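Side-chain contacts in lasso peptide isopeptidase AtxE2 (Asticcacaulis excentricus, PDB 5TXE), which hydrolyses the isopeptide bond of the lasso peptides astexin-2 and astexin-3, converting the threaded knots into linear peptides: residues 177-180 with 181-185; 190-193 with 194-198; 332-336 with 337-341. The protein carries 1 engineered substitution. All coordinates share one frame; numbering follows the deposited sequence.

Interaction 1: 177-180 with 181-185; sequences QWLD and DNTLI
Asp-180 OD1 accepts two hydrogen bonds at the tip of a beta hairpin, one from Asn-182 N and one from Thr-183 OG1, each at 2.8 Å. The amide arrives almost in line with the CG-OD1 bond, whereas the hydroxyl comes from the syn side, 30° out of the carboxylate plane. A chi1 of 61° tucks the carboxylate between its own backbone N and carbonyl carbon and brings it over the turn. The bond from Asn-182 N makes this an Asx turn, superposed on the type I beta turn that Thr-183 N closes onto Asp-180 O at 3.3 Å. Two donors should hold the carboxylate against rotation.

Behind the turn the hairpin is offset by a classic beta bulge, in which Leu-179 and Asp-180 together face Thr-183. Beyond it Trp-178 and Leu-184 form a non-hydrogen-bonded antiparallel pair. Leu-184 CD2 rests on one face of the indole in a CH-pi contact, 3.6 Å from the centroid of the six-membered ring of Trp-178. Leu-179 CD2 meets Ile-185 CG2 at 3.8 Å.

The hairpin joins strands 173-178 and 183-188 of a four-stranded antiparallel sheet. Trp-178 NE1 bonds to Arg-133 O and its ring packs on strand 140-147, while helix 246-253 touches Gln-177, Leu-179 and Ile-185.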
ATOM      1  N   GLN A 177       1.799  -7.668 -24.241  1.00 30.06           N
ATOM      2  CA  GLN A 177       2.665  -6.702 -24.941  1.00 32.08           C
ATOM      3  C   GLN A 177       2.374  -6.785 -26.454  1.00 31.55           C
ATOM      4  O   GLN A 177       1.927  -7.823 -26.952  1.00 31.17           O
ATOM      5  CB  GLN A 177       4.154  -7.040 -24.806  1.00 34.14           C
ATOM      6  CG  GLN A 177       4.723  -6.916 -23.431  1.00 42.59           C
ATOM      7  CD  GLN A 177       5.114  -5.496 -22.988  1.00 53.23           C
ATOM      8  OE1 GLN A 177       5.255  -4.519 -23.794  1.00 41.86           O
ATOM      9  NE2 GLN A 177       5.310  -5.378 -21.656  1.00 57.36           N
ATOM     10  N   TRP A 178       2.706  -5.704 -27.164  1.00 33.63           N
ATOM     11  CA  TRP A 178       2.693  -5.685 -28.616  1.00 35.17           C
ATOM     12  C   TRP A 178       3.968  -6.331 -29.154  1.00 33.16           C
ATOM     13  O   TRP A 178       5.051  -6.010 -28.694  1.00 37.23           O
ATOM     14  CB  TRP A 178       2.636  -4.248 -29.089  1.00 31.49           C
ATOM     15  CG  TRP A 178       1.419  -3.509 -28.661  1.00 37.05           C
ATOM     16  CD1 TRP A 178       1.249  -2.734 -27.529  1.00 36.89           C
ATOM     17  CD2 TRP A 178       0.193  -3.433 -29.375  1.00 35.17           C
ATOM     18  NE1 TRP A 178      -0.007  -2.186 -27.525  1.00 34.63           N
ATOM     19  CE2 TRP A 178      -0.674  -2.611 -28.637  1.00 35.20           C
ATOM     20  CE3 TRP A 178      -0.249  -3.965 -30.595  1.00 40.15           C
ATOM     21  CZ2 TRP A 178      -1.953  -2.325 -29.057  1.00 38.18           C
ATOM     22  CZ3 TRP A 178      -1.522  -3.698 -31.008  1.00 42.43           C
ATOM     23  CH2 TRP A 178      -2.365  -2.869 -30.241  1.00 40.93           C
ATOM     24  N   LEU A 179       3.829  -7.273 -30.078  1.00 35.12           N
ATOM     25  CA  LEU A 179       4.964  -7.758 -30.861  1.00 38.49           C
ATOM     26  C   LEU A 179       5.195  -6.878 -32.127  1.00 41.99           C
ATOM     27  O   LEU A 179       6.331  -6.664 -32.511  1.00 48.58           O
ATOM     28  CB  LEU A 179       4.810  -9.213 -31.243  1.00 39.70           C
ATOM     29  CG  LEU A 179       4.787 -10.237 -30.102  1.00 42.16           C
ATOM     30  CD1 LEU A 179       4.685 -11.669 -30.634  1.00 38.89           C
ATOM     31  CD2 LEU A 179       6.024 -10.081 -29.246  1.00 42.20           C
ATOM     32  N   ASP A 180       4.122  -6.362 -32.715  1.00 41.92           N
ATOM     33  CA  ASP A 180       4.164  -5.338 -33.747  1.00 44.63           C
ATOM     34  C   ASP A 180       2.803  -4.663 -33.735  1.00 48.45           C
ATOM     35  O   ASP A 180       1.983  -4.999 -32.902  1.00 46.26           O
ATOM     36  CB  ASP A 180       4.524  -5.935 -35.125  1.00 48.74           C
ATOM     37  CG  ASP A 180       3.517  -6.970 -35.627  1.00 49.82           C
ATOM     38  OD1 ASP A 180       2.299  -6.784 -35.469  1.00 52.33           O
ATOM     39  OD2 ASP A 180       3.952  -8.003 -36.167  1.00 42.96           O
ATOM     40  N   ASP A 181       2.521  -3.757 -34.663  1.00 46.85           N
ATOM     41  CA  ASP A 181       1.251  -3.046 -34.638  1.00 46.27           C
ATOM     42  C   ASP A 181      -0.052  -3.874 -34.703  1.00 42.22           C
ATOM     43  O   ASP A 181      -1.108  -3.353 -34.353  1.00 40.86           O
ATOM     44  CB  ASP A 181       1.210  -1.971 -35.714  1.00 50.38           C
ATOM     45  CG  ASP A 181       2.120  -0.804 -35.393  1.00 54.50           C
ATOM     46  OD1 ASP A 181       2.130  -0.337 -34.218  1.00 56.16           O
ATOM     47  OD2 ASP A 181       2.807  -0.334 -36.327  1.00 61.41           O
ATOM     48  N   ASN A 182       0.031  -5.125 -35.129  1.00 39.01           N
ATOM     49  CA  ASN A 182      -1.126  -5.982 -35.323  1.00 45.66           C
ATOM     50  C   ASN A 182      -1.026  -7.293 -34.574  1.00 43.42           C
ATOM     51  O   ASN A 182      -1.813  -8.203 -34.826  1.00 42.03           O
ATOM     52  CB  ASN A 182      -1.252  -6.324 -36.829  1.00 53.06           C
ATOM     53  CG  ASN A 182      -1.368  -5.082 -37.681  1.00 62.30           C
ATOM     54  OD1 ASN A 182      -2.383  -4.365 -37.604  1.00 68.66           O
ATOM     55  ND2 ASN A 182      -0.304  -4.762 -38.434  1.00 58.12           N
ATOM     56  N   THR A 183      -0.072  -7.414 -33.656  1.00 38.93           N
ATOM     57  CA  THR A 183       0.148  -8.705 -33.032  1.00 39.81           C
ATOM     58  C   THR A 183       0.403  -8.531 -31.545  1.00 36.73           C
ATOM     59  O   THR A 183       1.172  -7.647 -31.157  1.00 32.19           O
ATOM     60  CB  THR A 183       1.352  -9.364 -33.683  1.00 42.91           C
ATOM     61  OG1 THR A 183       1.194  -9.346 -35.114  1.00 49.40           O
ATOM     62  CG2 THR A 183       1.513 -10.746 -33.193  1.00 42.33           C
ATOM     63  N   LEU A 184      -0.256  -9.354 -30.719  1.00 35.07           N
ATOM     64  CA  LEU A 184      -0.167  -9.234 -29.258  1.00 34.13           C
ATOM     65  C   LEU A 184       0.243 -10.563 -28.718  1.00 32.08           C
ATOM     66  O   LEU A 184      -0.261 -11.604 -29.139  1.00 32.56           O
ATOM     67  CB  LEU A 184      -1.522  -8.844 -28.616  1.00 34.96           C
ATOM     68  CG  LEU A 184      -2.085  -7.462 -28.887  1.00 35.42           C
ATOM     69  CD1 LEU A 184      -3.523  -7.411 -28.401  1.00 36.64           C
ATOM     70  CD2 LEU A 184      -1.274  -6.404 -28.173  1.00 36.56           C
ATOM     71  N   ILE A 185       1.113 -10.515 -27.730  1.00 29.94           N
ATOM     72  CA  ILE A 185       1.417 -11.713 -26.958  1.00 32.12           C
ATOM     73  C   ILE A 185       0.834 -11.551 -25.545  1.00 29.09           C
ATOM     74  O   ILE A 185       0.835 -10.467 -24.982  1.00 26.47           O
ATOM     75  CB  ILE A 185       2.939 -11.961 -26.887  1.00 29.99           C
ATOM     76  CG1 ILE A 185       3.208 -13.199 -26.081  1.00 31.14           C
ATOM     77  CG2 ILE A 185       3.670 -10.775 -26.283  1.00 29.36           C
ATOM     78  CD1 ILE A 185       4.629 -13.705 -26.216  1.00 36.34           C
TER

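Interaction 2: 190-193 with 194-198; sequences PGFV and EAEAE
Glu-196 lies against Phe-192, one helical turn earlier, and its side chain illustrates how a charged residue can be set across an aromatic neighbour at i to i+4 spacing. Its CB sits 3.5 Å from Val-193 O, near the carbonyl oxygens of the preceding turn. CG then passes Phe-192 O at 3.7 Å and begins to approach the ring. Beyond CG the chain is extended, chi2 being -180°, and this carries the carboxylate to the ring atom CE1 of Phe-192, which Glu-196 CD meets at 3.3 Å. Both oxygens crowd about that same carbon at nearly the same distance, a tight contact in which the carboxylate meets the ring with its whole end; OE1 also leans toward CD1, and OE2 toward CZ. Ring and carboxylate cross obliquely, their planes 60° apart. The phenyl ring is brought there by a chi1 of -180°, which sets CG of Phe-192 opposite the backbone N.

All this happens in the first turns of helix 190-202, which follows strand 183-188 and precedes strand 230-235, partners in one antiparallel sheet. Ordinary i to i+4 bonds run through it: Ala-195 N reaches Gly-191 O at 2.9 Å, and Glu-194 N, Glu-196 N and Ala-197 N bond to Pro-190 O, Phe-192 O and Val-193 O.

A second glutamate, Glu-194, extends toward the start of the helix, where its CG lies 3.4 Å from Pro-190 O. Its OE1 goes on to meet Gly-191 CA at 3.7 Å. An acidic group so near the amino end would probably be favoured by the helix dipole. Around the helix, Val-223 touches both Phe-192 and Ala-195, Ala-119 also contacts the phenyl ring, and Tyr-171 packs on Pro-190.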
ATOM      1  N   PRO A 190      -4.255 -21.346 -17.583  1.00 32.86           N
ATOM      2  CA  PRO A 190      -5.370 -22.261 -17.725  1.00 30.81           C
ATOM      3  C   PRO A 190      -5.244 -23.383 -16.738  1.00 32.37           C
ATOM      4  O   PRO A 190      -6.251 -23.960 -16.357  1.00 31.32           O
ATOM      5  CB  PRO A 190      -5.209 -22.802 -19.156  1.00 33.09           C
ATOM      6  CG  PRO A 190      -3.807 -22.461 -19.562  1.00 30.18           C
ATOM      7  CD  PRO A 190      -3.519 -21.173 -18.853  1.00 32.35           C
ATOM      8  N   GLY A 191      -4.026 -23.736 -16.329  1.00 30.82           N
ATOM      9  CA  GLY A 191      -3.877 -24.820 -15.322  1.00 29.50           C
ATOM     10  C   GLY A 191      -4.597 -24.496 -13.989  1.00 30.65           C
ATOM     11  O   GLY A 191      -4.954 -25.389 -13.223  1.00 31.22           O
ATOM     12  N   PHE A 192      -4.747 -23.226 -13.689  1.00 28.81           N
ATOM     13  CA  PHE A 192      -5.331 -22.800 -12.442  1.00 31.06           C
ATOM     14  C   PHE A 192      -6.809 -23.128 -12.528  1.00 32.43           C
ATOM     15  O   PHE A 192      -7.379 -23.675 -11.598  1.00 30.79           O
ATOM     16  CB  PHE A 192      -5.106 -21.308 -12.191  1.00 30.71           C
ATOM     17  CG  PHE A 192      -5.694 -20.839 -10.903  1.00 32.95           C
ATOM     18  CD1 PHE A 192      -7.029 -20.510 -10.830  1.00 34.24           C
ATOM     19  CD2 PHE A 192      -4.940 -20.781  -9.758  1.00 29.11           C
ATOM     20  CE1 PHE A 192      -7.586 -20.099  -9.626  1.00 36.86           C
ATOM     21  CE2 PHE A 192      -5.487 -20.380  -8.571  1.00 32.22           C
ATOM     22  CZ  PHE A 192      -6.806 -20.027  -8.481  1.00 31.10           C
ATOM     23  N   VAL A 193      -7.407 -22.841 -13.672  1.00 31.22           N
ATOM     24  CA  VAL A 193      -8.790 -23.217 -13.943  1.00 31.53           C
ATOM     25  C   VAL A 193      -9.046 -24.720 -13.880  1.00 32.52           C
ATOM     26  O   VAL A 193     -10.017 -25.174 -13.281  1.00 32.10           O
ATOM     27  CB  VAL A 193      -9.244 -22.646 -15.315  1.00 35.98           C
ATOM     28  CG1 VAL A 193     -10.668 -23.098 -15.661  1.00 39.36           C
ATOM     29  CG2 VAL A 193      -9.225 -21.123 -15.272  1.00 35.56           C
ATOM     30  N   GLU A 194      -8.194 -25.497 -14.510  1.00 32.48           N
ATOM     31  CA  GLU A 194      -8.315 -26.934 -14.450  1.00 34.40           C
ATOM     32  C   GLU A 194      -8.174 -27.464 -12.987  1.00 29.76           C
ATOM     33  O   GLU A 194      -8.810 -28.433 -12.605  1.00 27.03           O
ATOM     34  CB  GLU A 194      -7.266 -27.598 -15.383  1.00 40.09           C
ATOM     35  CG  GLU A 194      -7.404 -27.168 -16.872  1.00 48.43           C
ATOM     36  CD  GLU A 194      -6.143 -27.370 -17.759  1.00 55.64           C
ATOM     37  OE1 GLU A 194      -5.051 -27.799 -17.259  1.00 55.44           O
ATOM     38  OE2 GLU A 194      -6.261 -27.101 -18.987  1.00 55.46           O
ATOM     39  N   ALA A 195      -7.274 -26.890 -12.220  1.00 26.11           N
ATOM     40  CA  ALA A 195      -7.021 -27.364 -10.870  1.00 28.15           C
ATOM     41  C   ALA A 195      -8.284 -27.081 -10.041  1.00 26.24           C
ATOM     42  O   ALA A 195      -8.652 -27.906  -9.218  1.00 27.16           O
ATOM     43  CB  ALA A 195      -5.828 -26.661 -10.242  1.00 26.62           C
ATOM     44  N   GLU A 196      -8.943 -25.954 -10.296  1.00 24.39           N
ATOM     45  CA  GLU A 196     -10.184 -25.639  -9.633  1.00 29.06           C
ATOM     46  C   GLU A 196     -11.236 -26.637  -9.954  1.00 29.79           C
ATOM     47  O   GLU A 196     -12.027 -26.994  -9.077  1.00 29.60           O
ATOM     48  CB  GLU A 196     -10.677 -24.226  -9.936  1.00 32.52           C
ATOM     49  CG  GLU A 196      -9.985 -23.195  -9.067  1.00 44.34           C
ATOM     50  CD  GLU A 196     -10.442 -21.754  -9.325  1.00 58.77           C
ATOM     51  OE1 GLU A 196     -10.635 -21.380 -10.538  1.00 64.65           O
ATOM     52  OE2 GLU A 196     -10.565 -20.992  -8.309  1.00 53.24           O
ATOM     53  N   ALA A 197     -11.276 -27.120 -11.194  1.00 27.10           N
ATOM     54  CA  ALA A 197     -12.305 -28.089 -11.540  1.00 26.94           C
ATOM     55  C   ALA A 197     -12.004 -29.417 -10.892  1.00 28.03           C
ATOM     56  O   ALA A 197     -12.930 -30.161 -10.454  1.00 27.88           O
ATOM     57  CB  ALA A 197     -12.461 -28.212 -13.074  1.00 28.00           C
ATOM     58  N   GLU A 198     -10.731 -29.733 -10.764  1.00 25.89           N
ATOM     59  CA  GLU A 198     -10.389 -30.966 -10.082  1.00 30.03           C
ATOM     60  C   GLU A 198     -10.796 -30.897  -8.586  1.00 27.91           C
ATOM     61  O   GLU A 198     -11.340 -31.860  -8.047  1.00 27.02           O
ATOM     62  CB  GLU A 198      -8.918 -31.333 -10.283  1.00 36.95           C
ATOM     63  CG  GLU A 198      -8.470 -32.700  -9.695  1.00 51.28           C
ATOM     64  CD  GLU A 198      -9.269 -33.968 -10.156  1.00 63.35           C
ATOM     65  OE1 GLU A 198      -9.669 -34.071 -11.358  1.00 66.36           O
ATOM     66  OE2 GLU A 198      -9.481 -34.891  -9.298  1.00 65.49           O
TER

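Interaction 3: 332-336 with 337-341; sequences YRMPA and DALKP
Met-334 forms a long ridge against Leu-339 and Pro-341. From its backbone the chain runs out nearly straight, CG anti to the backbone N (chi1 -172°), then kinks at the sulfur, where a chi3 of 80° swings the methyl aside. CG abuts the peptide link between Lys-340 and Pro-341, 3.7 Å from Pro-341 N. The sulfur lies against two bumps of the loop and faces the hollow they border, with Pro-341 CD 4.1 Å and Leu-339 CA 3.9 Å from Met-334 SD. The methyl ends beside Leu-339, its CE 3.9 Å from Leu-339 CD2, the two side chains running alongside each other in the same direction. Pro-341 is the complementary bump: its CB fits the notch between Met-334 CB and Tyr-332 CD2, standing 4.1 Å from the latter, and the pyrrolidine crosses the tyrosine obliquely. An alanine in place of Met-334 would probably open a gap beside Pro-341 and deprive Leu-339 CD2 of its contact with the methionine methyl.

The end of strand 328-335 and the loop that follows lead into strand 342-347, the next strand of a four-stranded antiparallel sheet, and the two chain directions are nearly reversed. Within the bend Pro-335 O is the polar hub. Ala-338 N makes a weak bond to it, and a water donates to it at 3.0 Å. That water also accepts from Lys-340 N at 2.7 Å, so it links the two sides of the loop.

Outside the loop, Tyr-332 OH bonds to Glu-322 and its ring meets that of Phe-318, which also touches Pro-341. Lys-340 NZ forms a salt bridge with Glu-298, while Leu-339 and Pro-341 pack respectively on Cys-296 and Cys-301, the two halves of a disulfide.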
ATOM      1  N   TYR A 332      19.157  12.965  -8.442  1.00 41.03           N
ATOM      2  CA  TYR A 332      20.558  13.299  -8.765  1.00 40.92           C
ATOM      3  C   TYR A 332      20.858  13.202 -10.262  1.00 45.32           C
ATOM      4  O   TYR A 332      20.288  12.344 -10.984  1.00 38.71           O
ATOM      5  CB  TYR A 332      21.504  12.379  -7.993  1.00 40.64           C
ATOM      6  CG  TYR A 332      21.538  12.714  -6.525  1.00 41.06           C
ATOM      7  CD1 TYR A 332      20.574  12.236  -5.674  1.00 42.84           C
ATOM      8  CD2 TYR A 332      22.531  13.539  -6.001  1.00 43.38           C
ATOM      9  CE1 TYR A 332      20.587  12.558  -4.321  1.00 47.24           C
ATOM     10  CE2 TYR A 332      22.554  13.869  -4.661  1.00 46.23           C
ATOM     11  CZ  TYR A 332      21.566  13.375  -3.829  1.00 47.83           C
ATOM     12  OH  TYR A 332      21.570  13.693  -2.522  1.00 45.71           O
ATOM     13  N   ARG A 333      21.768  14.082 -10.710  1.00 46.49           N
ATOM     14  CA  ARG A 333      22.321  14.050 -12.073  1.00 47.12           C
ATOM     15  C   ARG A 333      23.847  13.858 -12.012  1.00 44.54           C
ATOM     16  O   ARG A 333      24.559  14.590 -11.331  1.00 44.60           O
ATOM     17  CB  ARG A 333      21.961  15.345 -12.731  1.00 49.28           C
ATOM     18  CG  ARG A 333      22.422  15.554 -14.150  1.00 55.88           C
ATOM     19  CD  ARG A 333      22.169  17.025 -14.476  1.00 57.05           C
ATOM     20  NE  ARG A 333      22.436  17.272 -15.876  1.00 66.49           N
ATOM     21  CZ  ARG A 333      23.657  17.369 -16.416  1.00 67.80           C
ATOM     22  NH1 ARG A 333      24.769  17.258 -15.678  1.00 60.93           N
ATOM     23  NH2 ARG A 333      23.761  17.587 -17.718  1.00 64.13           N
ATOM     24  N   MET A 334      24.324  12.878 -12.744  1.00 40.32           N
ATOM     25  CA  MET A 334      25.697  12.479 -12.667  1.00 44.79           C
ATOM     26  C   MET A 334      26.272  12.311 -14.086  1.00 44.66           C
ATOM     27  O   MET A 334      25.920  11.333 -14.761  1.00 40.86           O
ATOM     28  CB  MET A 334      25.811  11.143 -11.937  1.00 39.82           C
ATOM     29  CG  MET A 334      27.254  10.804 -11.673  1.00 36.74           C
ATOM     30  SD  MET A 334      27.471   9.179 -11.020  1.00 40.83           S
ATOM     31  CE  MET A 334      27.350   8.226 -12.520  1.00 38.93           C
ATOM     32  N   PRO A 335      27.176  13.236 -14.529  1.00 49.61           N
ATOM     33  CA  PRO A 335      27.932  13.080 -15.822  1.00 45.94           C
ATOM     34  C   PRO A 335      28.555  11.717 -15.889  1.00 44.38           C
ATOM     35  O   PRO A 335      29.216  11.301 -14.932  1.00 46.98           O
ATOM     36  CB  PRO A 335      29.021  14.141 -15.724  1.00 49.91           C
ATOM     37  CG  PRO A 335      28.504  15.153 -14.736  1.00 54.64           C
ATOM     38  CD  PRO A 335      27.707  14.361 -13.734  1.00 49.83           C
ATOM     39  N   ALA A 336      28.307  10.986 -16.963  1.00 46.67           N
ATOM     40  CA  ALA A 336      28.608   9.560 -16.976  1.00 54.13           C
ATOM     41  C   ALA A 336      30.109   9.227 -17.086  1.00 59.87           C
ATOM     42  O   ALA A 336      30.496   8.089 -16.825  1.00 52.51           O
ATOM     43  CB  ALA A 336      27.832   8.877 -18.086  1.00 57.55           C
ATOM     44  N   ASP A 337      30.922  10.219 -17.456  1.00 60.90           N
ATOM     45  CA  ASP A 337      32.389  10.100 -17.454  1.00 75.00           C
ATOM     46  C   ASP A 337      32.976   9.767 -16.077  1.00 73.42           C
ATOM     47  O   ASP A 337      33.949   9.048 -15.972  1.00 73.59           O
ATOM     48  CB  ASP A 337      33.009  11.425 -17.942  1.00 79.30           C
ATOM     49  CG  ASP A 337      32.861  11.622 -19.457  1.00 89.33           C
ATOM     50  OD1 ASP A 337      32.546  10.624 -20.164  1.00 86.70           O
ATOM     51  OD2 ASP A 337      33.082  12.764 -19.942  1.00 87.89           O
ATOM     52  N   ALA A 338      32.383  10.322 -15.030  1.00 70.07           N
ATOM     53  CA  ALA A 338      32.936  10.258 -13.691  1.00 67.12           C
ATOM     54  C   ALA A 338      31.887   9.751 -12.695  1.00 64.45           C
ATOM     55  O   ALA A 338      30.820   9.268 -13.094  1.00 63.14           O
ATOM     56  CB  ALA A 338      33.432  11.645 -13.297  1.00 61.33           C
ATOM     57  N   LEU A 339      32.210   9.869 -11.408  1.00 61.21           N
ATOM     58  CA  LEU A 339      31.324   9.478 -10.301  1.00 55.97           C
ATOM     59  C   LEU A 339      31.114  10.618  -9.305  1.00 49.68           C
ATOM     60  O   LEU A 339      31.414  10.489  -8.114  1.00 50.89           O
ATOM     61  CB  LEU A 339      31.883   8.263  -9.602  1.00 55.61           C
ATOM     62  CG  LEU A 339      31.901   7.066 -10.546  1.00 56.53           C
ATOM     63  CD1 LEU A 339      32.646   5.914  -9.910  1.00 54.88           C
ATOM     64  CD2 LEU A 339      30.490   6.613 -10.918  1.00 59.25           C
ATOM     65  N   LYS A 340      30.584  11.718  -9.835  1.00 46.36           N
ATOM     66  CA  LYS A 340      30.309  12.945  -9.097  1.00 52.55           C
ATOM     67  C   LYS A 340      28.839  13.370  -9.229  1.00 49.65           C
ATOM     68  O   LYS A 340      28.542  14.309  -9.951  1.00 48.07           O
ATOM     69  CB  LYS A 340      31.178  14.101  -9.650  1.00 57.18           C
ATOM     70  CG  LYS A 340      32.597  14.251  -9.092  1.00 67.54           C
ATOM     71  CD  LYS A 340      32.913  13.521  -7.787  1.00 71.38           C
ATOM     72  CE  LYS A 340      34.164  14.102  -7.136  1.00 78.98           C
ATOM     73  NZ  LYS A 340      34.562  13.321  -5.933  1.00 80.11           N
ATOM     74  N   PRO A 341      27.920  12.711  -8.517  1.00 46.54           N
ATOM     75  CA  PRO A 341      26.510  13.098  -8.628  1.00 42.13           C
ATOM     76  C   PRO A 341      26.214  14.424  -7.990  1.00 41.72           C
ATOM     77  O   PRO A 341      26.790  14.755  -6.989  1.00 42.11           O
ATOM     78  CB  PRO A 341      25.771  11.985  -7.923  1.00 48.18           C
ATOM     79  CG  PRO A 341      26.784  11.276  -7.119  1.00 48.93           C
ATOM     80  CD  PRO A 341      28.125  11.501  -7.727  1.00 44.38           C
TER
HETATM   81  O   HOH W   1      30.342  12.369 -12.411  1.00 47.32           O

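The three contacts occur in series along the chain and none touches another. Interactions 1 and 2 are the closest pair, centres 28 Å apart and nearest atoms about 13 Å, and are joined in sequence because strand 183-188 runs from the hairpin of interaction 1 toward helix 190-202. Interaction 3 belongs to a different four-stranded antiparallel sheet, its centre 37 Å from interaction 1 and 52 Å from interaction 2. Such repeated sheets are consistent with the beta-propeller that prolyl oligopeptidase relatives carry beside their hydrolase domain. All three lie away from the catalytic and substrate-binding residues, including Ala-527, the engineered replacement of the nucleophile.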